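Local coordinates for protein class I SAM-dependent methyltransferase (Silicibacter pomeroyi DSS-3, PDB 3CVO) that is of unknown function but has the Rossmann-like fold of class I methyltransferases and probably transfers a methyl group from S-adenosylmethionine to an unidentified substrate, at residues L35-G40 with D124-D129; P108-A113 with G130-G135; T145-L150 with Q181-P186. All blocks are in the same frame, centred on the assembly; numbering follows the deposited sequence.

Interaction 1 (L35-G40 with D124-D129)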
ATOM      1  N   LEU A  35       2.544  19.262 -11.790  1.00 19.88           N
ATOM      2  CA  LEU A  35       3.286  18.333 -10.953  1.00 19.52           C
ATOM      3  C   LEU A  35       4.038  17.392 -11.863  1.00 21.05           C
ATOM      4  O   LEU A  35       3.451  16.811 -12.766  1.00 20.82           O
ATOM      5  CB  LEU A  35       2.314  17.533 -10.030  1.00 18.67           C
ATOM      6  CG  LEU A  35       2.874  16.237  -9.410  1.00 22.74           C
ATOM      7  CD1 LEU A  35       4.095  16.620  -8.525  1.00 17.73           C
ATOM      8  CD2 LEU A  35       1.816  15.426  -8.627  1.00 20.78           C
ATOM      9  N   GLU A  36       5.341  17.274 -11.631  1.00 20.32           N
ATOM     10  CA  GLU A  36       6.167  16.351 -12.370  1.00 21.03           C
ATOM     11  C   GLU A  36       6.786  15.320 -11.482  1.00 20.98           C
ATOM     12  O   GLU A  36       7.203  15.571 -10.340  1.00 19.37           O
ATOM     13  CB  GLU A  36       7.302  17.086 -13.114  1.00 21.65           C
ATOM     14  CG  GLU A  36       6.955  18.250 -13.953  1.00 23.71           C
ATOM     15  CD  GLU A  36       8.181  18.786 -14.669  1.00 23.24           C
ATOM     16  OE1 GLU A  36       9.212  19.010 -13.972  1.00 23.45           O
ATOM     17  OE2 GLU A  36       8.134  18.957 -15.927  1.00 22.82           O
ATOM     18  N   TYR A  37       6.820  14.113 -12.010  1.00 19.78           N
ATOM     19  CA  TYR A  37       7.689  13.097 -11.423  1.00 19.76           C
ATOM     20  C   TYR A  37       8.857  12.899 -12.378  1.00 21.42           C
ATOM     21  O   TYR A  37       8.658  12.502 -13.515  1.00 23.18           O
ATOM     22  CB  TYR A  37       6.923  11.807 -11.266  1.00 18.15           C
ATOM     23  CG  TYR A  37       5.785  11.803 -10.270  1.00 20.10           C
ATOM     24  CD1 TYR A  37       6.008  11.553  -8.941  1.00 19.14           C
ATOM     25  CD2 TYR A  37       4.471  12.003 -10.691  1.00 22.31           C
ATOM     26  CE1 TYR A  37       4.947  11.477  -8.020  1.00 18.25           C
ATOM     27  CE2 TYR A  37       3.402  11.925  -9.802  1.00 21.94           C
ATOM     28  CZ  TYR A  37       3.651  11.660  -8.456  1.00 19.36           C
ATOM     29  OH  TYR A  37       2.648  11.502  -7.528  1.00 20.52           O
ATOM     30  N   GLY A  38      10.058  13.212 -11.921  1.00 19.61           N
ATOM     31  CA  GLY A  38      11.202  13.349 -12.805  1.00 21.53           C
ATOM     32  C   GLY A  38      11.418  14.811 -13.087  1.00 24.80           C
ATOM     33  O   GLY A  38      10.466  15.557 -13.260  1.00 32.23           O
ATOM     34  N   SER A  39      12.657  15.254 -13.016  1.00 23.76           N
ATOM     35  CA  SER A  39      12.968  16.656 -13.312  1.00 23.34           C
ATOM     36  C   SER A  39      13.955  16.709 -14.453  1.00 22.09           C
ATOM     37  O   SER A  39      14.723  15.795 -14.648  1.00 22.36           O
ATOM     38  CB  SER A  39      13.485  17.401 -12.074  1.00 23.81           C
ATOM     39  OG  SER A  39      14.805  17.018 -11.758  1.00 26.73           O
ATOM     40  N   GLY A  40      13.908  17.790 -15.211  1.00 23.13           N
ATOM     41  CA  GLY A  40      14.813  18.000 -16.336  1.00 24.33           C
ATOM     42  C   GLY A  40      14.297  18.978 -17.365  1.00 23.80           C
ATOM     43  O   GLY A  40      13.804  20.069 -17.060  1.00 21.61           O
ATOM     44  N   ASP A 124      -3.198  20.596 -12.260  1.00 20.90           N
ATOM     45  CA  ASP A 124      -4.011  20.582 -13.473  1.00 21.30           C
ATOM     46  C   ASP A 124      -3.463  19.573 -14.453  1.00 21.36           C
ATOM     47  O   ASP A 124      -4.206  18.951 -15.183  1.00 19.88           O
ATOM     48  CB  ASP A 124      -3.996  21.950 -14.102  1.00 23.88           C
ATOM     49  CG  ASP A 124      -4.605  23.004 -13.189  1.00 26.44           C
ATOM     50  OD1 ASP A 124      -5.695  22.726 -12.661  1.00 25.17           O
ATOM     51  OD2 ASP A 124      -3.999  24.081 -12.997  1.00 26.49           O
ATOM     52  N   VAL A 125      -2.139  19.444 -14.453  1.00 22.28           N
ATOM     53  CA  VAL A 125      -1.428  18.441 -15.263  1.00 18.68           C
ATOM     54  C   VAL A 125      -0.396  17.730 -14.422  1.00 18.95           C
ATOM     55  O   VAL A 125       0.240  18.306 -13.555  1.00 18.73           O
ATOM     56  CB  VAL A 125      -0.752  19.066 -16.548  1.00 22.10           C
ATOM     57  CG1 VAL A 125       0.411  19.979 -16.168  1.00 24.18           C
ATOM     58  CG2 VAL A 125      -0.258  17.971 -17.471  1.00 18.58           C
ATOM     59  N   VAL A 126      -0.293  16.427 -14.651  1.00 19.31           N
ATOM     60  CA  VAL A 126       0.755  15.591 -14.044  1.00 21.50           C
ATOM     61  C   VAL A 126       1.570  14.926 -15.127  1.00 21.64           C
ATOM     62  O   VAL A 126       1.052  14.299 -16.071  1.00 20.98           O
ATOM     63  CB  VAL A 126       0.174  14.486 -13.106  1.00 23.00           C
ATOM     64  CG1 VAL A 126       1.295  13.555 -12.519  1.00 16.52           C
ATOM     65  CG2 VAL A 126      -0.674  15.138 -11.995  1.00 20.68           C
ATOM     66  N   LEU A 127       2.873  15.055 -14.975  1.00 21.85           N
ATOM     67  CA  LEU A 127       3.804  14.345 -15.848  1.00 21.88           C
ATOM     68  C   LEU A 127       4.498  13.204 -15.118  1.00 21.12           C
ATOM     69  O   LEU A 127       5.099  13.393 -14.082  1.00 20.80           O
ATOM     70  CB  LEU A 127       4.887  15.299 -16.363  1.00 22.10           C
ATOM     71  CG  LEU A 127       6.014  14.627 -17.163  1.00 19.89           C
ATOM     72  CD1 LEU A 127       5.469  14.006 -18.487  1.00 23.15           C
ATOM     73  CD2 LEU A 127       7.193  15.586 -17.453  1.00 19.97           C
ATOM     74  N   VAL A 128       4.343  12.017 -15.687  1.00 20.07           N
ATOM     75  CA  VAL A 128       4.973  10.803 -15.182  1.00 20.06           C
ATOM     76  C   VAL A 128       6.222  10.514 -16.038  1.00 20.32           C
ATOM     77  O   VAL A 128       6.146  10.038 -17.186  1.00 20.50           O
ATOM     78  CB  VAL A 128       3.983   9.612 -15.085  1.00 22.34           C
ATOM     79  CG1 VAL A 128       4.715   8.302 -14.745  1.00 19.60           C
ATOM     80  CG2 VAL A 128       2.877   9.911 -14.047  1.00 25.82           C
ATOM     81  N   ASP A 129       7.383  10.886 -15.525  1.00 20.35           N
ATOM     82  CA  ASP A 129       8.594  10.753 -16.317  1.00 21.36           C
ATOM     83  C   ASP A 129       9.806  10.454 -15.432  1.00 22.68           C
ATOM     84  O   ASP A 129      10.897  10.860 -15.737  1.00 24.14           O
ATOM     85  CB  ASP A 129       8.788  12.041 -17.176  1.00 20.32           C
ATOM     86  CG  ASP A 129       9.894  11.937 -18.194  1.00 30.26           C
ATOM     87  OD1 ASP A 129      10.126  10.835 -18.699  1.00 32.90           O
ATOM     88  OD2 ASP A 129      10.491  12.986 -18.526  1.00 31.84           O
TER

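Interaction 2 (P108-A113 with G130-G135)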
ATOM      1  N   PRO A 108       7.346   4.205  -1.176  1.00 20.48           N
ATOM      2  CA  PRO A 108       6.048   4.814  -1.419  1.00 20.21           C
ATOM      3  C   PRO A 108       6.039   6.331  -1.338  1.00 21.58           C
ATOM      4  O   PRO A 108       5.173   6.984  -1.903  1.00 22.46           O
ATOM      5  CB  PRO A 108       5.162   4.158  -0.350  1.00 21.09           C
ATOM      6  CG  PRO A 108       5.877   2.858  -0.034  1.00 20.28           C
ATOM      7  CD  PRO A 108       7.285   3.272  -0.022  1.00 21.53           C
ATOM      8  N   ASP A 109       7.044   6.873  -0.686  1.00 21.56           N
ATOM      9  CA  ASP A 109       7.150   8.340  -0.546  1.00 20.82           C
ATOM     10  C   ASP A 109       7.272   8.986  -1.899  1.00 20.21           C
ATOM     11  O   ASP A 109       6.859  10.112  -2.071  1.00 23.08           O
ATOM     12  CB  ASP A 109       8.407   8.746   0.207  1.00 20.40           C
ATOM     13  CG  ASP A 109       8.389   8.394   1.676  1.00 25.19           C
ATOM     14  OD1 ASP A 109       7.396   7.868   2.202  1.00 26.45           O
ATOM     15  OD2 ASP A 109       9.439   8.626   2.317  1.00 24.74           O
ATOM     16  N   TYR A 110       7.893   8.282  -2.842  1.00 18.89           N
ATOM     17  CA  TYR A 110       8.165   8.869  -4.173  1.00 20.72           C
ATOM     18  C   TYR A 110       6.844   9.157  -4.902  1.00 19.40           C
ATOM     19  O   TYR A 110       6.556  10.327  -5.223  1.00 21.23           O
ATOM     20  CB  TYR A 110       9.119   8.031  -4.981  1.00 21.65           C
ATOM     21  CG  TYR A 110       9.520   8.605  -6.291  1.00 19.08           C
ATOM     22  CD1 TYR A 110       8.653   8.524  -7.392  1.00 18.13           C
ATOM     23  CD2 TYR A 110      10.722   9.236  -6.460  1.00 21.98           C
ATOM     24  CE1 TYR A 110       9.001   9.057  -8.593  1.00 17.49           C
ATOM     25  CE2 TYR A 110      11.087   9.726  -7.671  1.00 19.78           C
ATOM     26  CZ  TYR A 110      10.227   9.643  -8.748  1.00 19.24           C
ATOM     27  OH  TYR A 110      10.602  10.144  -9.979  1.00 21.01           O
ATOM     28  N   PRO A 111       6.006   8.119  -5.116  1.00 19.72           N
ATOM     29  CA  PRO A 111       4.724   8.439  -5.727  1.00 19.11           C
ATOM     30  C   PRO A 111       3.798   9.267  -4.845  1.00 22.41           C
ATOM     31  O   PRO A 111       3.022  10.100  -5.360  1.00 22.72           O
ATOM     32  CB  PRO A 111       4.121   7.042  -6.039  1.00 19.14           C
ATOM     33  CG  PRO A 111       4.809   6.103  -5.210  1.00 21.79           C
ATOM     34  CD  PRO A 111       6.226   6.659  -5.001  1.00 17.69           C
ATOM     35  N   LEU A 112       3.827   9.022  -3.518  1.00 20.38           N
ATOM     36  CA  LEU A 112       2.743   9.494  -2.654  1.00 22.46           C
ATOM     37  C   LEU A 112       2.978  10.776  -1.832  1.00 19.86           C
ATOM     38  O   LEU A 112       2.025  11.460  -1.506  1.00 19.47           O
ATOM     39  CB  LEU A 112       2.307   8.383  -1.683  1.00 21.23           C
ATOM     40  CG  LEU A 112       1.533   7.226  -2.329  1.00 26.15           C
ATOM     41  CD1 LEU A 112       1.490   5.951  -1.421  1.00 23.81           C
ATOM     42  CD2 LEU A 112       0.114   7.685  -2.737  1.00 22.61           C
ATOM     43  N   ALA A 113       4.198  11.059  -1.418  1.00 18.93           N
ATOM     44  CA  ALA A 113       4.423  12.108  -0.411  1.00 19.75           C
ATOM     45  C   ALA A 113       3.965  13.498  -0.877  1.00 20.24           C
ATOM     46  O   ALA A 113       3.469  14.316  -0.084  1.00 21.62           O
ATOM     47  CB  ALA A 113       5.935  12.157   0.037  1.00 19.53           C
ATOM     48  N   GLY A 130       9.584   9.752 -14.328  1.00 22.88           N
ATOM     49  CA  GLY A 130      10.679   9.413 -13.416  1.00 24.37           C
ATOM     50  C   GLY A 130      10.662   7.950 -13.057  1.00 21.82           C
ATOM     51  O   GLY A 130      10.583   7.100 -13.912  1.00 24.74           O
ATOM     52  N   ARG A 131      10.689   7.682 -11.761  1.00 21.18           N
ATOM     53  CA  ARG A 131      10.698   6.309 -11.263  1.00 20.23           C
ATOM     54  C   ARG A 131       9.285   5.920 -10.814  1.00 20.15           C
ATOM     55  O   ARG A 131       8.399   6.747 -10.752  1.00 23.39           O
ATOM     56  CB  ARG A 131      11.650   6.166 -10.091  1.00 22.08           C
ATOM     57  CG  ARG A 131      13.130   6.479 -10.424  1.00 28.53           C
ATOM     58  CD  ARG A 131      13.746   5.378 -11.260  1.00 26.19           C
ATOM     59  NE  ARG A 131      13.624   5.693 -12.669  1.00 47.36           N
ATOM     60  CZ  ARG A 131      13.250   4.832 -13.597  1.00 51.35           C
ATOM     61  NH1 ARG A 131      12.924   3.596 -13.262  1.00 58.88           N
ATOM     62  NH2 ARG A 131      13.184   5.219 -14.860  1.00 55.05           N
ATOM     63  N   PHE A 132       9.112   4.664 -10.484  1.00 19.10           N
ATOM     64  CA  PHE A 132       7.815   4.139 -10.049  1.00 18.60           C
ATOM     65  C   PHE A 132       6.693   4.625 -10.930  1.00 17.22           C
ATOM     66  O   PHE A 132       5.642   5.028 -10.400  1.00 21.21           O
ATOM     67  CB  PHE A 132       7.464   4.542  -8.631  1.00 23.13           C
ATOM     68  CG  PHE A 132       8.530   4.231  -7.632  1.00 22.18           C
ATOM     69  CD1 PHE A 132       8.584   2.996  -7.016  1.00 26.45           C
ATOM     70  CD2 PHE A 132       9.486   5.170  -7.323  1.00 27.49           C
ATOM     71  CE1 PHE A 132       9.607   2.686  -6.088  1.00 25.81           C
ATOM     72  CE2 PHE A 132      10.511   4.879  -6.391  1.00 22.81           C
ATOM     73  CZ  PHE A 132      10.549   3.617  -5.772  1.00 24.83           C
ATOM     74  N   ARG A 133       6.866   4.550 -12.242  1.00 18.58           N
ATOM     75  CA  ARG A 133       5.918   5.246 -13.162  1.00 19.18           C
ATOM     76  C   ARG A 133       4.462   4.792 -12.978  1.00 19.02           C
ATOM     77  O   ARG A 133       3.529   5.598 -12.890  1.00 19.73           O
ATOM     78  CB  ARG A 133       6.327   5.116 -14.616  1.00 18.71           C
ATOM     79  CG  ARG A 133       7.593   5.886 -14.892  1.00 21.89           C
ATOM     80  CD  ARG A 133       7.875   6.135 -16.343  1.00 24.88           C
ATOM     81  NE  ARG A 133       9.133   6.841 -16.429  1.00 25.09           N
ATOM     82  CZ  ARG A 133       9.668   7.361 -17.528  1.00 26.68           C
ATOM     83  NH1 ARG A 133       9.060   7.308 -18.711  1.00 30.25           N
ATOM     84  NH2 ARG A 133      10.834   7.958 -17.410  1.00 28.12           N
ATOM     85  N   VAL A 134       4.255   3.482 -12.970  1.00 21.35           N
ATOM     86  CA  VAL A 134       2.892   2.963 -12.707  1.00 21.94           C
ATOM     87  C   VAL A 134       2.340   3.442 -11.363  1.00 21.81           C
ATOM     88  O   VAL A 134       1.197   3.901 -11.268  1.00 21.34           O
ATOM     89  CB  VAL A 134       2.774   1.427 -12.897  1.00 21.96           C
ATOM     90  CG1 VAL A 134       1.347   0.950 -12.453  1.00 20.73           C
ATOM     91  CG2 VAL A 134       3.062   1.080 -14.344  1.00 24.19           C
ATOM     92  N   GLY A 135       3.185   3.433 -10.352  1.00 21.43           N
ATOM     93  CA  GLY A 135       2.807   3.846  -9.010  1.00 19.90           C
ATOM     94  C   GLY A 135       2.382   5.311  -8.955  1.00 18.75           C
ATOM     95  O   GLY A 135       1.439   5.663  -8.277  1.00 18.76           O
TER

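Interaction 3 (T145-L150 with Q181-P186)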
ATOM      1  N   THR A 145      -8.903  15.114  -6.516  1.00 18.89           N
ATOM      2  CA  THR A 145     -10.297  15.414  -6.159  1.00 20.72           C
ATOM      3  C   THR A 145     -11.086  16.087  -7.253  1.00 20.44           C
ATOM      4  O   THR A 145     -12.291  16.252  -7.132  1.00 21.44           O
ATOM      5  CB  THR A 145     -10.394  16.216  -4.840  1.00 23.45           C
ATOM      6  OG1 THR A 145      -9.601  17.416  -4.935  1.00 23.05           O
ATOM      7  CG2 THR A 145      -9.883  15.344  -3.663  1.00 26.57           C
ATOM      8  N   ARG A 146     -10.407  16.418  -8.338  1.00 21.65           N
ATOM      9  CA  ARG A 146     -11.031  16.855  -9.602  1.00 22.66           C
ATOM     10  C   ARG A 146     -10.179  16.329 -10.796  1.00 21.83           C
ATOM     11  O   ARG A 146      -9.031  15.905 -10.603  1.00 21.49           O
ATOM     12  CB  ARG A 146     -11.141  18.383  -9.608  1.00 21.94           C
ATOM     13  CG  ARG A 146      -9.823  19.108  -9.556  1.00 27.00           C
ATOM     14  CD  ARG A 146     -10.060  20.637  -9.653  1.00 29.14           C
ATOM     15  NE  ARG A 146      -8.820  21.387  -9.425  1.00 25.54           N
ATOM     16  CZ  ARG A 146      -7.872  21.566 -10.338  1.00 26.02           C
ATOM     17  NH1 ARG A 146      -7.988  21.070 -11.560  1.00 27.36           N
ATOM     18  NH2 ARG A 146      -6.804  22.247 -10.023  1.00 25.85           N
ATOM     19  N   PRO A 147     -10.745  16.306 -12.010  1.00 18.13           N
ATOM     20  CA  PRO A 147     -10.039  15.733 -13.151  1.00 20.28           C
ATOM     21  C   PRO A 147      -8.751  16.452 -13.469  1.00 21.54           C
ATOM     22  O   PRO A 147      -8.629  17.665 -13.281  1.00 18.87           O
ATOM     23  CB  PRO A 147     -11.018  15.897 -14.306  1.00 22.75           C
ATOM     24  CG  PRO A 147     -12.328  15.909 -13.654  1.00 21.06           C
ATOM     25  CD  PRO A 147     -12.136  16.645 -12.357  1.00 23.52           C
ATOM     26  N   VAL A 148      -7.794  15.655 -13.907  1.00 20.31           N
ATOM     27  CA  VAL A 148      -6.513  16.148 -14.445  1.00 20.16           C
ATOM     28  C   VAL A 148      -6.127  15.489 -15.767  1.00 23.10           C
ATOM     29  O   VAL A 148      -6.666  14.441 -16.182  1.00 23.34           O
ATOM     30  CB  VAL A 148      -5.361  15.993 -13.435  1.00 19.97           C
ATOM     31  CG1 VAL A 148      -5.722  16.625 -12.101  1.00 22.65           C
ATOM     32  CG2 VAL A 148      -4.955  14.535 -13.253  1.00 17.64           C
ATOM     33  N   THR A 149      -5.208  16.158 -16.457  1.00 21.35           N
ATOM     34  CA  THR A 149      -4.454  15.530 -17.537  1.00 22.35           C
ATOM     35  C   THR A 149      -3.207  14.925 -16.960  1.00 21.28           C
ATOM     36  O   THR A 149      -2.492  15.548 -16.178  1.00 21.65           O
ATOM     37  CB  THR A 149      -4.051  16.546 -18.629  1.00 24.41           C
ATOM     38  OG1 THR A 149      -5.234  17.073 -19.202  1.00 24.35           O
ATOM     39  CG2 THR A 149      -3.183  15.887 -19.726  1.00 19.47           C
ATOM     40  N   LEU A 150      -2.991  13.672 -17.325  1.00 19.57           N
ATOM     41  CA  LEU A 150      -1.747  12.953 -16.994  1.00 22.71           C
ATOM     42  C   LEU A 150      -1.033  12.571 -18.260  1.00 21.31           C
ATOM     43  O   LEU A 150      -1.584  12.008 -19.193  1.00 22.33           O
ATOM     44  CB  LEU A 150      -2.010  11.736 -16.074  1.00 21.32           C
ATOM     45  CG  LEU A 150      -0.711  11.087 -15.569  1.00 22.93           C
ATOM     46  CD1 LEU A 150      -0.858  10.642 -14.100  1.00 21.72           C
ATOM     47  CD2 LEU A 150      -0.234   9.934 -16.418  1.00 22.83           C
ATOM     48  N   GLN A 181      -7.008  11.529 -19.599  1.00 22.07           N
ATOM     49  CA  GLN A 181      -7.928  12.379 -18.902  1.00 21.45           C
ATOM     50  C   GLN A 181      -8.389  11.612 -17.647  1.00 21.28           C
ATOM     51  O   GLN A 181      -9.200  10.712 -17.734  1.00 23.38           O
ATOM     52  CB  GLN A 181      -9.123  12.722 -19.792  1.00 24.79           C
ATOM     53  CG  GLN A 181      -9.818  13.975 -19.296  1.00 33.99           C
ATOM     54  CD  GLN A 181      -8.858  15.167 -19.192  1.00 39.91           C
ATOM     55  OE1 GLN A 181      -7.946  15.324 -20.027  1.00 45.33           O
ATOM     56  NE2 GLN A 181      -9.040  16.000 -18.153  1.00 42.62           N
ATOM     57  N   VAL A 182      -7.850  11.991 -16.504  1.00 21.29           N
ATOM     58  CA  VAL A 182      -8.019  11.237 -15.251  1.00 22.31           C
ATOM     59  C   VAL A 182      -9.073  11.843 -14.356  1.00 22.89           C
ATOM     60  O   VAL A 182      -9.089  13.045 -14.090  1.00 23.19           O
ATOM     61  CB  VAL A 182      -6.659  11.117 -14.484  1.00 23.59           C
ATOM     62  CG1 VAL A 182      -6.775  10.109 -13.298  1.00 21.64           C
ATOM     63  CG2 VAL A 182      -5.577  10.681 -15.415  1.00 19.75           C
ATOM     64  N   GLU A 183      -9.963  10.989 -13.877  1.00 22.52           N
ATOM     65  CA  GLU A 183     -11.030  11.410 -13.004  1.00 23.04           C
ATOM     66  C   GLU A 183     -10.831  10.764 -11.656  1.00 24.08           C
ATOM     67  O   GLU A 183     -10.241   9.672 -11.560  1.00 26.78           O
ATOM     68  CB  GLU A 183     -12.357  10.935 -13.544  1.00 25.47           C
ATOM     69  CG  GLU A 183     -12.567  11.195 -15.004  1.00 36.13           C
ATOM     70  CD  GLU A 183     -13.626  12.210 -15.250  1.00 45.91           C
ATOM     71  OE1 GLU A 183     -14.375  12.504 -14.299  1.00 57.25           O
ATOM     72  OE2 GLU A 183     -13.721  12.712 -16.389  1.00 52.57           O
ATOM     73  N   PRO A 184     -11.332  11.396 -10.595  1.00 25.10           N
ATOM     74  CA  PRO A 184     -10.986  10.788  -9.285  1.00 26.84           C
ATOM     75  C   PRO A 184     -11.578   9.386  -9.128  1.00 26.77           C
ATOM     76  O   PRO A 184     -12.723   9.178  -9.510  1.00 25.22           O
ATOM     77  CB  PRO A 184     -11.589  11.769  -8.288  1.00 27.42           C
ATOM     78  CG  PRO A 184     -11.556  13.094  -9.041  1.00 25.28           C
ATOM     79  CD  PRO A 184     -11.946  12.728 -10.451  1.00 24.78           C
ATOM     80  N   GLN A 185     -10.747   8.461  -8.619  1.00 26.97           N
ATOM     81  CA  GLN A 185     -11.087   7.023  -8.442  1.00 27.10           C
ATOM     82  C   GLN A 185     -11.013   6.593  -6.965  1.00 25.36           C
ATOM     83  O   GLN A 185     -10.023   6.893  -6.295  1.00 27.45           O
ATOM     84  CB  GLN A 185     -10.077   6.148  -9.195  1.00 25.89           C
ATOM     85  CG  GLN A 185     -10.017   6.393 -10.682  1.00 25.95           C
ATOM     86  CD  GLN A 185     -11.289   5.941 -11.307  1.00 35.44           C
ATOM     87  OE1 GLN A 185     -11.821   4.912 -10.898  1.00 37.11           O
ATOM     88  NE2 GLN A 185     -11.814   6.708 -12.277  1.00 28.42           N
ATOM     89  N   PRO A 186     -12.026   5.863  -6.477  1.00 23.87           N
ATOM     90  CA  PRO A 186     -11.896   5.211  -5.161  1.00 24.05           C
ATOM     91  C   PRO A 186     -10.895   4.068  -5.261  1.00 21.14           C
ATOM     92  O   PRO A 186     -10.679   3.541  -6.342  1.00 23.18           O
ATOM     93  CB  PRO A 186     -13.298   4.660  -4.884  1.00 25.44           C
ATOM     94  CG  PRO A 186     -14.101   4.949  -6.054  1.00 29.42           C
ATOM     95  CD  PRO A 186     -13.379   5.744  -7.034  1.00 28.42           C
TER

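Interaction 1 (L35-G40 with D124-D129)
The carbonyl oxygen of Leu127 is gripped from strand 35-37 by two donors: Tyr37 N gives it a nearly straight hydrogen bond of 2.8 Å, and Glu36 CA adds a CA-H...O contact at 3.6 Å. One step back, Leu35 O takes Leu127 N at 2.9 Å, while Leu35 N reaches Val125 O. At the C-terminal end Asp129 N bonds to Tyr37 O less directly, with an N-H...O angle of 137°.

On one face of this parallel pair the Tyr37 ring, its CG anti to the carbonyl carbon (chi1 -67°), turns an edge to Val126, whose CG1 lies 3.8 Å from CE2. The Tyr37 hydroxyl is hydrogen-bonded to Pro111 O and Trp115 NE1. Leu35 and Val126 lie side by side, Val126 against Thr140 of helix 133-143 and Leu35 against Val114. On the other face Leu127 CD2 packs 3.8 Å from Glu36 OE2; the buried carboxylate is satisfied by Tyr28, Ser42, Thr43 and Ser56. Gly38, with a positive phi, follows the strand and opens the glycine-rich turn before helix 41-47. Adjacent parallel strands, the first running into a glycine-rich loop, are characteristic of the Rossmann-like methyltransferase fold, whose C-terminal sheet edge usually binds S-adenosylmethionine.

Interaction 2 (P108-A113 with G130-G135)
Tyr110 swings its ring out from helix 109-112 with CG anti to the backbone N (chi1 -176°), and Phe132 meets it with CG anti to its own carbonyl carbon (chi1 -52°). In this Rossmann-like domain the contact lies just beyond the C-terminal end of strand 125-128, where the loop 129-132 turns into helix 133-143 and the short helix 109-112 packs beside it. The two rings are oblique, with planes at 44° and centroids 5.3 Å apart. Phe132 brings its CD2 side against the root of the tyrosine ring: CD2 is 3.5 Å from Tyr110 CD1, and CE2 lies against Tyr110 CB. Tyr107 meets the Phe132 ring as well.

Farther out, the tyrosine ring reaches along the backbone of the loop. Arg131 CB sits over one of its faces, 4.0 Å above the plane and displaced toward the rim, while the arginine chain, bent at chi2 and chi3, carries its guanidinium away to the C-terminal carboxylate of Pro202. Pro111 fills the next position on the helix. Its CD approaches the Phe132 ring obliquely at 4.3 Å from CG, and its CB rests 3.8 Å from Gly135 O, at the first turn of helix 133-143; Cys136 and Ala139 of that helix continue the packing. Asp109, Leu112 and Ala113 pack on Met193 of the second subunit.

A side chain from the start of helix 133-143 holds the loop: Arg133 NE bonds to Gly130 O, which lies almost exactly in the guanidinium plane, and Arg133 NH1 pairs with Asp154. Across the contact a single hydrogen bond joins the segments, Arg131 N pointing its N-H almost straight at Tyr110 OH over 3.0 Å, with Gly130 CA beside the same hydroxyl.

Interaction 3 (T145-L150 with Q181-P186)
Val148 and Val182 form the tight half of this contact, pairing through both of their backbone groups, whereas the prolines and polar side chains around them lie toward solvent. Val182 N reaches Val148 O at 2.7 Å, and Val148 N returns the bond to Val182 O at 2.9 Å, the donor lying in the carbonyl plane. The two valine side chains run alongside each other on the same face. Val148 CG2 occupies the crowded position between the backbone N and the carbonyl carbon (chi1 -53°), and it packs 4.0 Å from Val182 CB. Val182 CG2 in turn rests 3.8 Å from Leu150 CB. Thr140 and Ala141 of helix 133-143 cover this apolar face, and Leu168 of helix 165-168 touches both Leu150 and Val182.

Here the sheet changes direction: strand 177-182 runs antiparallel to strand 148-152 on one side and to strand 172-174 on the other. The reversed strand, inserted between these two to give the order 3-2-1-4-5-7-6, is the hallmark of class I methyltransferases.

The other face is looser. Gln181, bent at chi2 (56°), folds its amide back over the strand pair, where OE1 comes within 3.3 Å of Thr149 OG1, a weak hydrogen bond at most and not a settled one. Its NE2 approaches Val148 O at a poor angle and makes no bond there. Beyond the paired valines the regular pairing gives way to exposed loop, though the chains stay close. Pro147 still clings to the strand end, its CA 3.0 Å from Val182 O in a CA-H...O contact, and its CG lies near the Glu183 carboxylate. Pro184 lays its CG against the backbone of Thr145 and Arg146, 3.5 Å from Thr145 C. The Arg146 guanidinium forms a salt bridge with Asp124.

In the fold
Interactions 1 and 3 belong to the same mixed sheet, their centres 15 Å apart, and meet where strands 125-128 and 148-152 are neighbours: Val126 N lies 2.8 Å from Thr149 O. Interaction 2 sits 11 Å from interaction 1, at the C-terminal ends of its strands, and touches it where Val128 CG1 packs on Arg133 O. Along the chain these two interlock, their segments alternating, and both close before interaction 3 opens. Helix 133-143 links interaction 2 to the antiparallel part of the sheet in interaction 3, about 17 Å away between centres. Interactions 1 and 2 thus shape the C-terminal edge of the sheet, where relatives bind S-adenosylmethionine, while interaction 3 belongs to the sheet's far half.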